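Local coordinates for protein 3-oxo-glucose-6-phosphate:glutamate aminotransferase (Bacillus subtilis subsp. subtilis, PDB 4K2M) that catalyses the reversible, pyridoxal-phosphate-dependent transamination of 3-dehydro-glucose 6-phosphate with glutamate to give kanosamine 6-phosphate, a step of kanosamine biosynthesis, at residues I9-M17 and Q227-G235; R325-K336 and V429-K438. One frame throughout, in Å; residues are numbered along the deposited sequence. Where two conformers were deposited one is given.

Contact 1 closes first along the chain and contact 2 opens after it, so the two lie in series, their centres about 27 Å apart and their nearest atoms about 7 Å apart. In contact 1 the start of helix 13-24, in the additional N-terminal domain, meets the loop between strands 220-224 and 240-244 of the mixed seven-stranded sheet, the loop that also carries cofactor-binding Gln227. Contact 2, far from the annotated sites, packs the end of helix 312-329 and the short helix 331-335 on helix 423-441. Helix 312-329 connects the two regions: its residues Asn316 and Leu320 touch contact 1, while its C-terminal end belongs to contact 2.

Contact 1. Residues I9-M17 and Q227-G235. With O1G (3-deoxy-3-[(E)-({3-hydroxy-2-methyl-5-[(phosphonooxy)methyl]pyridin-4-yl}methylidene)amino]-6-O-phosphono-alpha-D-gluco pyranose), chain C.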
loop_
_atom_site.group_PDB
_atom_site.type_symbol
_atom_site.label_atom_id
_atom_site.label_comp_id
_atom_site.label_asym_id
_atom_site.label_seq_id
_atom_site.Cartn_x
_atom_site.Cartn_y
_atom_site.Cartn_z
ATOM N N ILE A 9 16.329 24.581 17.746
ATOM C CA ILE A 9 15.050 24.196 17.157
ATOM C C ILE A 9 15.224 22.930 16.330
ATOM O O ILE A 9 15.684 22.981 15.189
ATOM C CB ILE A 9 14.447 25.313 16.305
ATOM C CG1 ILE A 9 14.237 26.562 17.160
ATOM C CG2 ILE A 9 13.129 24.868 15.692
ATOM C CD1 ILE A 9 13.906 27.807 16.357
ATOM N N SER A 10 14.861 21.792 16.924
ATOM C CA SER A 10 14.929 20.503 16.241
ATOM C C SER A 10 13.552 20.121 15.730
ATOM O O SER A 10 13.415 19.242 14.869
ATOM C CB SER A 10 15.387 19.430 17.208
ATOM O OG SER A 10 14.502 19.381 18.307
ATOM N N GLY A 11 12.528 20.764 16.290
ATOM C CA GLY A 11 11.147 20.437 15.979
ATOM C C GLY A 11 10.614 19.300 16.836
ATOM O O GLY A 11 9.448 18.908 16.691
ATOM N N LYS A 12 11.457 18.764 17.721
ATOM C CA LYS A 12 11.050 17.657 18.578
ATOM C C LYS A 12 10.301 18.184 19.801
ATOM O O LYS A 12 10.330 19.384 20.101
ATOM C CB LYS A 12 12.254 16.797 18.985
ATOM C CG LYS A 12 13.089 16.327 17.789
ATOM C CD LYS A 12 13.179 14.826 17.696
ATOM C CE LYS A 12 13.554 14.391 16.280
ATOM N NZ LYS A 12 14.912 14.851 15.873
ATOM N N SER A 13 9.633 17.282 20.507
ATOM C CA SER A 13 8.671 17.690 21.511
ATOM C C SER A 13 9.295 18.471 22.672
ATOM O O SER A 13 8.753 19.497 23.109
ATOM C CB SER A 13 7.882 16.475 22.010
ATOM O OG SER A 13 8.723 15.536 22.659
ATOM N N LYS A 14 10.433 18.007 23.169
ATOM C CA LYS A 14 11.039 18.674 24.309
ATOM C C LYS A 14 11.534 20.058 23.898
ATOM O O LYS A 14 11.302 21.063 24.596
ATOM C CB LYS A 14 12.187 17.843 24.880
ATOM C CG LYS A 14 12.819 18.487 26.108
ATOM C CD LYS A 14 13.832 17.558 26.746
ATOM C CE LYS A 14 14.420 18.201 27.989
ATOM N NZ LYS A 14 15.844 17.819 28.190
ATOM N N GLU A 15 12.184 20.127 22.743
ATOM C CA GLU A 15 12.679 21.401 22.266
ATOM C C GLU A 15 11.531 22.358 21.936
ATOM O O GLU A 15 11.660 23.564 22.110
ATOM C CB GLU A 15 13.604 21.197 21.064
ATOM C CG GLU A 15 14.840 20.333 21.377
ATOM C CD GLU A 15 14.611 18.828 21.169
ATOM O OE1 GLU A 15 15.313 18.230 20.317
ATOM O OE2 GLU A 15 13.747 18.231 21.856
ATOM N N ASN A 16 10.399 21.831 21.473
ATOM C CA ASN A 16 9.270 22.697 21.153
ATOM C C ASN A 16 8.707 23.384 22.386
ATOM O O ASN A 16 8.154 24.478 22.283
ATOM C CB ASN A 16 8.156 21.922 20.429
ATOM C CG ASN A 16 8.429 21.731 18.958
ATOM O OD1 ASN A 16 9.335 22.358 18.380
ATOM N ND2 ASN A 16 7.613 20.896 18.319
ATOM N N MET A 17 8.828 22.743 23.544
ATOM C CA MET A 17 8.331 23.348 24.786
ATOM C C MET A 17 9.125 24.589 25.121
ATOM O O MET A 17 8.577 25.574 25.606
ATOM C CB MET A 17 8.461 22.401 25.972
ATOM C CG MET A 17 7.206 21.670 26.314
ATOM S SD MET A 17 5.801 22.737 26.699
ATOM C CE MET A 17 4.709 21.328 26.830
ATOM N N GLN A 227 1.375 7.420 15.927
ATOM C CA GLN A 227 0.814 8.753 16.200
ATOM C C GLN A 227 1.820 9.688 16.876
ATOM O O GLN A 227 1.454 10.768 17.321
ATOM C CB GLN A 227 -0.412 8.633 17.111
ATOM C CG GLN A 227 -1.616 7.986 16.426
ATOM C CD GLN A 227 -2.817 7.858 17.353
ATOM O OE1 GLN A 227 -2.816 8.388 18.465
ATOM N NE2 GLN A 227 -3.845 7.145 16.900
ATOM N N GLY A 228 3.078 9.267 16.962
ATOM C CA GLY A 228 4.041 9.958 17.807
ATOM C C GLY A 228 5.253 10.602 17.140
ATOM O O GLY A 228 6.225 10.932 17.836
ATOM N N ILE A 229 5.229 10.804 15.828
ATOM C CA ILE A 229 6.390 11.445 15.193
ATOM C C ILE A 229 6.670 12.824 15.800
ATOM O O ILE A 229 5.751 13.632 15.978
ATOM C CB ILE A 229 6.286 11.523 13.660
ATOM C CG1 ILE A 229 7.661 11.872 13.072
ATOM C CG2 ILE A 229 5.212 12.531 13.217
ATOM C CD1 ILE A 229 7.779 11.690 11.570
ATOM N N GLY A 230 7.941 13.065 16.135
ATOM C CA GLY A 230 8.375 14.324 16.743
ATOM C C GLY A 230 8.717 14.152 18.223
ATOM O O GLY A 230 9.322 15.028 18.843
ATOM N N LEU A 231 8.325 13.026 18.823
ATOM C CA LEU A 231 8.625 12.801 20.241
ATOM C C LEU A 231 10.130 12.759 20.486
ATOM O O LEU A 231 10.867 12.066 19.792
ATOM C CB LEU A 231 7.984 11.508 20.767
ATOM C CG LEU A 231 6.475 11.532 21.032
ATOM C CD1 LEU A 231 5.984 10.110 21.308
ATOM C CD2 LEU A 231 6.181 12.403 22.232
ATOM N N THR A 232 10.589 13.537 21.458
ATOM C CA THR A 232 11.990 13.524 21.852
ATOM C C THR A 232 12.382 12.135 22.355
ATOM O O THR A 232 11.637 11.497 23.120
ATOM C CB THR A 232 12.231 14.567 22.942
ATOM O OG1 THR A 232 12.115 15.868 22.355
ATOM C CG2 THR A 232 13.618 14.408 23.569
ATOM N N ASP A 233 13.541 11.668 21.894
ATOM C CA ASP A 233 14.096 10.371 22.280
ATOM C C ASP A 233 13.244 9.206 21.821
ATOM O O ASP A 233 13.312 8.121 22.392
ATOM C CB ASP A 233 14.315 10.290 23.791
ATOM C CG ASP A 233 15.473 11.134 24.248
ATOM O OD1 ASP A 233 16.366 11.404 23.421
ATOM O OD2 ASP A 233 15.475 11.529 25.428
ATOM N N LEU A 234 12.462 9.420 20.770
ATOM C CA LEU A 234 11.676 8.325 20.209
ATOM C C LEU A 234 12.604 7.185 19.800
ATOM O O LEU A 234 13.580 7.395 19.072
ATOM C CB LEU A 234 10.896 8.817 18.989
ATOM C CG LEU A 234 9.905 7.806 18.418
ATOM C CD1 LEU A 234 8.844 7.500 19.479
ATOM C CD2 LEU A 234 9.276 8.363 17.158
ATOM N N GLY A 235 12.324 5.980 20.292
ATOM C CA GLY A 235 13.120 4.827 19.916
ATOM C C GLY A 235 14.335 4.549 20.775
ATOM O O GLY A 235 15.017 3.538 20.555
HETATM P P O1G C . -1.678 2.952 9.211
HETATM C C3A O1G C . -2.663 4.241 14.790
HETATM O O3 O1G C . -3.404 5.328 15.112
HETATM C C1 O1G C . -7.915 6.582 12.056
HETATM N "N1'" O1G C . -1.175 2.493 15.360
HETATM C C2 O1G C . -6.717 6.061 12.854
HETATM O O2 O1G C . -6.581 7.035 13.944
HETATM C C9A O1G C . -1.893 3.562 15.740
HETATM C C2A O1G C . -1.816 3.990 17.195
HETATM C C3 O1G C . -5.423 5.955 12.029
HETATM N "N3'" O1G C . -4.498 5.195 12.889
HETATM O O1 O1G C . -7.780 7.976 11.740
HETATM C C4 O1G C . -5.660 5.292 10.657
HETATM O O4 O1G C . -4.501 5.730 9.922
HETATM C C4A O1G C . -2.690 3.815 13.474
HETATM C C4B O1G C . -3.517 4.497 12.457
HETATM C C5 O1G C . -6.855 5.979 9.997
HETATM O O5 O1G C . -8.030 5.879 10.811
HETATM C C5A O1G C . -1.940 2.701 13.109
HETATM C C5T O1G C . -1.852 2.079 11.705
HETATM C C6 O1G C . -7.327 5.302 8.740
HETATM C C6A O1G C . -1.194 2.054 14.082
HETATM O OP1 O1G C . -1.641 1.474 8.886
HETATM O OP2 O1G C . -0.596 3.727 8.536
HETATM O OP3 O1G C . -3.104 3.535 9.076
HETATM O OP4 O1G C . -1.270 3.043 10.797
HETATM O O6 O1G C . -8.229 6.020 7.987
HETATM P "P'" O1G C . -8.234 5.904 6.383
HETATM O OP6 O1G C . -6.885 6.423 5.933
HETATM O OP7 O1G C . -8.490 4.464 6.002
HETATM O OP8 O1G C . -9.391 6.833 6.004
HETATM O O HOH W 1 7.454 17.602 17.974
#
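Thr232 OG1 is held by two hydrogen bonds, one accepted and one donated: it accepts from Lys14 N at 2.8 Å, nearly straight at 162°, and donates to Glu15 OE2 at 2.9 Å, on the syn lone pair of that oxygen. A threonine suits the place because its hydroxyl does both jobs while CG2 lies against Lys14 CB. With OG1 anti to its own carbonyl carbon (chi1 -70°), the hydroxyl is turned toward the first turn of helix 13-24, where backbone N-H groups lack partners within the helix.

Ser13 answers in reverse. Its OG receives Thr232 N at 3.0 Å in an almost linear bond (172°), and it is also hydrogen-bonded to Glu346 O, so this buried hydroxyl serves two backbone groups. Ser13 N donates to Gly230 O at 2.8 Å. A water spans Gly11 O and Gly230 O beside this bond.

Two successive type II turns, Gly228 to Leu231 and Leu231 to Leu234, shape the loop after strand 220-224, and Gly230 takes the positive phi that a type II turn asks of its third residue. Through its bonds to Ser13, Lys14 and Glu15 the loop joins the added N-terminal domain to the aspartate aminotransferase fold. At its start Gln227 NE2 donates to the phenolic O3 of the external aldimine at 2.6 Å, and Gln227 OE1 accepts from Tyr201 N, which fixes the amide's rotation.

On the helix side, Ser10 OG accepts from Lys12 N in an ST turn just ahead of the helix. Lys12, at the N-cap position, lays CB against Gly230 O at 3.4 Å, but its amine leads away, hydrogen-bonding to Tyr115 O and making a cation-pi contact with the Tyr115 ring.

Contact 2. Residues R325-K336 and V429-K438; sequences RYITQLAELQNK and VMEGLFHVIK
Helix 429-438 runs roughly alongside both parts of 325-336, 37° from parallel to 325-329 and 29° from parallel to 331-335, with axes 11.2 and 11.0 Å away. The chain leaves helical geometry only briefly around Leu330, so both parts present side chains to the same neighbour. Leu333 is a knob seated among Leu433, Phe434, Ile437 and Lys438; its CG lies over one face of the Phe434 ring, 3.9 Å from the centroid, in a CH-pi contact, while Gln329 O meets the ring's edge. This is helix-on-helix packing within the aminotransferase fold, backed by strands 353-356 and 412-415.

Flexible, unbranched Met430 fills the Arg325 end: its CG abuts the Tyr326 ring edge at 3.7 Å from CD1, its SD makes an oblique Met-aromatic contact, and a bend at chi3 (-61°) brings CE to 3.3 Å from Gln329 OE1. Tyr326 OH, touched by Val429 CG1, is hydrogen-bonded to Pro416 O. At the other end Glu332 OE2 forms salt bridges with Lys438 NZ (3.1 Å) and Lys336 NZ, which come from opposite faces of the carboxylate, its negative charge probably offsetting the repulsion between the two amines, 4.1 Å apart NZ to NZ.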
loop_
_atom_site.group_PDB
_atom_site.type_symbol
_atom_site.label_atom_id
_atom_site.label_comp_id
_atom_site.label_asym_id
_atom_site.label_seq_id
_atom_site.Cartn_x
_atom_site.Cartn_y
_atom_site.Cartn_z
ATOM N N ARG A 325 -3.121 26.082 24.783
ATOM C CA ARG A 325 -4.224 27.048 24.871
ATOM C C ARG A 325 -5.468 26.387 25.476
ATOM O O ARG A 325 -6.136 26.987 26.319
ATOM C CB ARG A 325 -4.515 27.633 23.489
ATOM C CG ARG A 325 -5.389 28.898 23.493
ATOM C CD ARG A 325 -5.242 29.628 22.158
ATOM N NE ARG A 325 -5.959 30.913 22.112
ATOM C CZ ARG A 325 -7.210 31.074 21.682
ATOM N NH1 ARG A 325 -7.916 30.035 21.282
ATOM N NH2 ARG A 325 -7.762 32.289 21.652
ATOM N N TYR A 326 -5.766 25.154 25.062
ATOM C CA TYR A 326 -6.837 24.387 25.703
ATOM C C TYR A 326 -6.566 24.205 27.182
ATOM O O TYR A 326 -7.461 24.366 28.015
ATOM C CB TYR A 326 -6.947 22.985 25.093
ATOM C CG TYR A 326 -7.828 22.833 23.875
ATOM C CD1 TYR A 326 -9.065 23.473 23.783
ATOM C CD2 TYR A 326 -7.435 22.007 22.830
ATOM C CE1 TYR A 326 -9.878 23.297 22.672
ATOM C CE2 TYR A 326 -8.235 21.824 21.720
ATOM C CZ TYR A 326 -9.455 22.474 21.647
ATOM O OH TYR A 326 -10.237 22.286 20.536
ATOM N N ILE A 327 -5.339 23.815 27.523
ATOM C CA ILE A 327 -5.047 23.450 28.914
ATOM C C ILE A 327 -5.155 24.677 29.812
ATOM O O ILE A 327 -5.710 24.617 30.911
ATOM C CB ILE A 327 -3.672 22.772 29.045
ATOM C CG1 ILE A 327 -3.714 21.379 28.399
ATOM C CG2 ILE A 327 -3.244 22.671 30.511
ATOM C CD1 ILE A 327 -2.318 20.746 28.205
ATOM N N THR A 328 -4.648 25.799 29.330
ATOM C CA THR A 328 -4.722 27.033 30.096
ATOM C C THR A 328 -6.159 27.566 30.184
ATOM O O THR A 328 -6.638 27.892 31.274
ATOM C CB THR A 328 -3.768 28.091 29.502
ATOM O OG1 THR A 328 -2.423 27.594 29.597
ATOM C CG2 THR A 328 -3.869 29.423 30.261
ATOM N N GLN A 329 -6.855 27.655 29.056
ATOM C CA GLN A 329 -8.140 28.351 29.050
ATOM C C GLN A 329 -9.282 27.508 29.633
ATOM O O GLN A 329 -10.293 28.065 30.077
ATOM C CB GLN A 329 -8.474 28.933 27.663
ATOM C CG GLN A 329 -7.482 30.060 27.259
ATOM C CD GLN A 329 -7.945 30.928 26.098
ATOM O OE1 GLN A 329 -9.140 31.015 25.794
ATOM N NE2 GLN A 329 -6.989 31.592 25.447
ATOM N N LEU A 330 -9.117 26.182 29.654
ATOM C CA LEU A 330 -10.119 25.307 30.259
ATOM C C LEU A 330 -9.807 25.001 31.714
ATOM O O LEU A 330 -10.529 24.243 32.353
ATOM C CB LEU A 330 -10.255 23.981 29.487
ATOM C CG LEU A 330 -10.746 24.120 28.045
ATOM C CD1 LEU A 330 -10.726 22.752 27.394
ATOM C CD2 LEU A 330 -12.151 24.723 27.988
ATOM N N ALA A 331 -8.737 25.596 32.231
ATOM C CA ALA A 331 -8.227 25.292 33.575
ATOM C C ALA A 331 -9.292 25.242 34.671
ATOM O O ALA A 331 -9.280 24.346 35.521
ATOM C CB ALA A 331 -7.147 26.292 33.959
ATOM N N GLU A 332 -10.191 26.219 34.666
ATOM C CA GLU A 332 -11.192 26.328 35.725
ATOM C C GLU A 332 -12.053 25.077 35.805
ATOM O O GLU A 332 -12.415 24.634 36.905
ATOM C CB GLU A 332 -12.078 27.554 35.500
ATOM C CG GLU A 332 -13.015 27.858 36.670
ATOM C CD GLU A 332 -14.160 28.790 36.286
ATOM O OE1 GLU A 332 -13.944 29.725 35.481
ATOM O OE2 GLU A 332 -15.284 28.580 36.787
ATOM N N LEU A 333 -12.376 24.496 34.649
ATOM C CA LEU A 333 -13.233 23.310 34.632
ATOM C C LEU A 333 -12.547 22.132 35.314
ATOM O O LEU A 333 -13.202 21.273 35.912
ATOM C CB LEU A 333 -13.642 22.940 33.204
ATOM C CG LEU A 333 -14.509 23.955 32.458
ATOM C CD1 LEU A 333 -14.752 23.526 31.015
ATOM C CD2 LEU A 333 -15.843 24.140 33.173
ATOM N N GLN A 334 -11.219 22.091 35.243
ATOM C CA GLN A 334 -10.479 21.043 35.931
ATOM C C GLN A 334 -10.275 21.392 37.403
ATOM O O GLN A 334 -10.352 20.523 38.261
ATOM C CB GLN A 334 -9.124 20.785 35.269
ATOM C CG GLN A 334 -8.239 19.832 36.072
ATOM C CD GLN A 334 -6.980 19.431 35.325
ATOM O OE1 GLN A 334 -6.843 18.286 34.896
ATOM N NE2 GLN A 334 -6.056 20.369 35.172
ATOM N N ASN A 335 -9.999 22.659 37.693
ATOM C CA ASN A 335 -9.828 23.093 39.080
ATOM C C ASN A 335 -11.055 22.803 39.943
ATOM O O ASN A 335 -10.934 22.537 41.141
ATOM C CB ASN A 335 -9.495 24.591 39.140
ATOM C CG ASN A 335 -8.171 24.922 38.490
ATOM O OD1 ASN A 335 -7.304 24.058 38.345
ATOM N ND2 ASN A 335 -8.008 26.182 38.089
ATOM N N LYS A 336 -12.228 22.868 39.329
ATOM C CA LYS A 336 -13.483 22.621 40.027
ATOM C C LYS A 336 -13.931 21.173 39.923
ATOM O O LYS A 336 -15.036 20.832 40.347
ATOM C CB LYS A 336 -14.579 23.540 39.495
ATOM C CG LYS A 336 -14.323 25.002 39.805
ATOM C CD LYS A 336 -15.531 25.856 39.479
ATOM C CE LYS A 336 -15.238 27.330 39.712
ATOM N NZ LYS A 336 -16.282 28.182 39.080
ATOM N N VAL A 429 -15.158 26.115 20.674
ATOM C CA VAL A 429 -15.102 24.820 21.347
ATOM C C VAL A 429 -15.072 25.017 22.852
ATOM O O VAL A 429 -15.801 24.359 23.600
ATOM C CB VAL A 429 -13.853 24.017 20.933
ATOM C CG1 VAL A 429 -13.742 22.731 21.786
ATOM C CG2 VAL A 429 -13.918 23.670 19.460
ATOM N N MET A 430 -14.222 25.935 23.291
ATOM C CA MET A 430 -13.995 26.133 24.712
ATOM C C MET A 430 -15.178 26.798 25.400
ATOM O O MET A 430 -15.571 26.392 26.489
ATOM C CB MET A 430 -12.711 26.930 24.929
ATOM C CG MET A 430 -11.478 26.111 24.562
ATOM S SD MET A 430 -9.935 26.922 24.945
ATOM C CE MET A 430 -10.052 28.396 23.934
ATOM N N GLU A 431 -15.749 27.811 24.759
ATOM C CA GLU A 431 -16.916 28.475 25.325
ATOM C C GLU A 431 -18.101 27.517 25.382
ATOM O O GLU A 431 -18.843 27.497 26.361
ATOM C CB GLU A 431 -17.250 29.730 24.526
ATOM C CG GLU A 431 -16.119 30.747 24.542
ATOM C CD GLU A 431 -16.474 32.027 23.825
ATOM O OE1 GLU A 431 -15.663 32.481 22.985
ATOM O OE2 GLU A 431 -17.558 32.580 24.112
ATOM N N GLY A 432 -18.260 26.709 24.338
ATOM C CA GLY A 432 -19.314 25.707 24.300
ATOM C C GLY A 432 -19.138 24.701 25.426
ATOM O O GLY A 432 -20.101 24.291 26.081
ATOM N N LEU A 433 -17.899 24.289 25.657
ATOM C CA LEU A 433 -17.629 23.332 26.716
ATOM C C LEU A 433 -17.980 23.928 28.080
ATOM O O LEU A 433 -18.597 23.249 28.921
ATOM C CB LEU A 433 -16.167 22.888 26.680
ATOM C CG LEU A 433 -15.833 21.639 27.489
ATOM C CD1 LEU A 433 -16.576 20.421 26.927
ATOM C CD2 LEU A 433 -14.325 21.405 27.474
ATOM N N PHE A 434 -17.594 25.186 28.305
ATOM C CA PHE A 434 -17.941 25.859 29.555
ATOM C C PHE A 434 -19.464 25.899 29.732
ATOM O O PHE A 434 -19.990 25.555 30.796
ATOM C CB PHE A 434 -17.360 27.279 29.600
ATOM C CG PHE A 434 -16.024 27.370 30.275
ATOM C CD1 PHE A 434 -15.939 27.443 31.662
ATOM C CD2 PHE A 434 -14.847 27.405 29.529
ATOM C CE1 PHE A 434 -14.708 27.547 32.294
ATOM C CE2 PHE A 434 -13.601 27.507 30.165
ATOM C CZ PHE A 434 -13.537 27.578 31.542
ATOM N N HIS A 435 -20.173 26.285 28.676
ATOM C CA HIS A 435 -21.627 26.381 28.751
ATOM C C HIS A 435 -22.289 25.019 28.983
ATOM O O HIS A 435 -23.147 24.881 29.852
ATOM C CB HIS A 435 -22.197 27.025 27.488
ATOM C CG HIS A 435 -23.647 27.369 27.597
ATOM N ND1 HIS A 435 -24.644 26.429 27.469
ATOM C CD2 HIS A 435 -24.267 28.550 27.837
ATOM C CE1 HIS A 435 -25.819 27.015 27.621
ATOM N NE2 HIS A 435 -25.618 28.301 27.842
ATOM N N VAL A 436 -21.901 24.021 28.195
ATOM C CA VAL A 436 -22.498 22.684 28.306
ATOM C C VAL A 436 -22.219 22.011 29.654
ATOM O O VAL A 436 -23.120 21.431 30.265
ATOM C CB VAL A 436 -22.057 21.761 27.157
ATOM C CG1 VAL A 436 -22.538 20.326 27.403
ATOM C CG2 VAL A 436 -22.599 22.280 25.835
ATOM N N ILE A 437 -20.978 22.086 30.123
ATOM C CA ILE A 437 -20.614 21.412 31.371
ATOM C C ILE A 437 -21.337 22.015 32.576
ATOM O O ILE A 437 -21.745 21.298 33.492
ATOM C CB ILE A 437 -19.088 21.363 31.581
ATOM C CG1 ILE A 437 -18.581 19.948 31.311
ATOM C CG2 ILE A 437 -18.701 21.775 33.006
ATOM C CD1 ILE A 437 -17.509 19.875 30.266
ATOM N N LYS A 438 -21.525 23.329 32.566
ATOM C CA LYS A 438 -22.237 23.970 33.661
ATOM C C LYS A 438 -23.730 23.650 33.592
ATOM O O LYS A 438 -24.444 23.734 34.590
ATOM C CB LYS A 438 -21.931 25.467 33.697
ATOM C CG LYS A 438 -20.425 25.696 33.821
ATOM C CD LYS A 438 -20.020 27.070 34.310
ATOM C CE LYS A 438 -18.525 27.057 34.622
ATOM N NZ LYS A 438 -18.069 28.214 35.443
#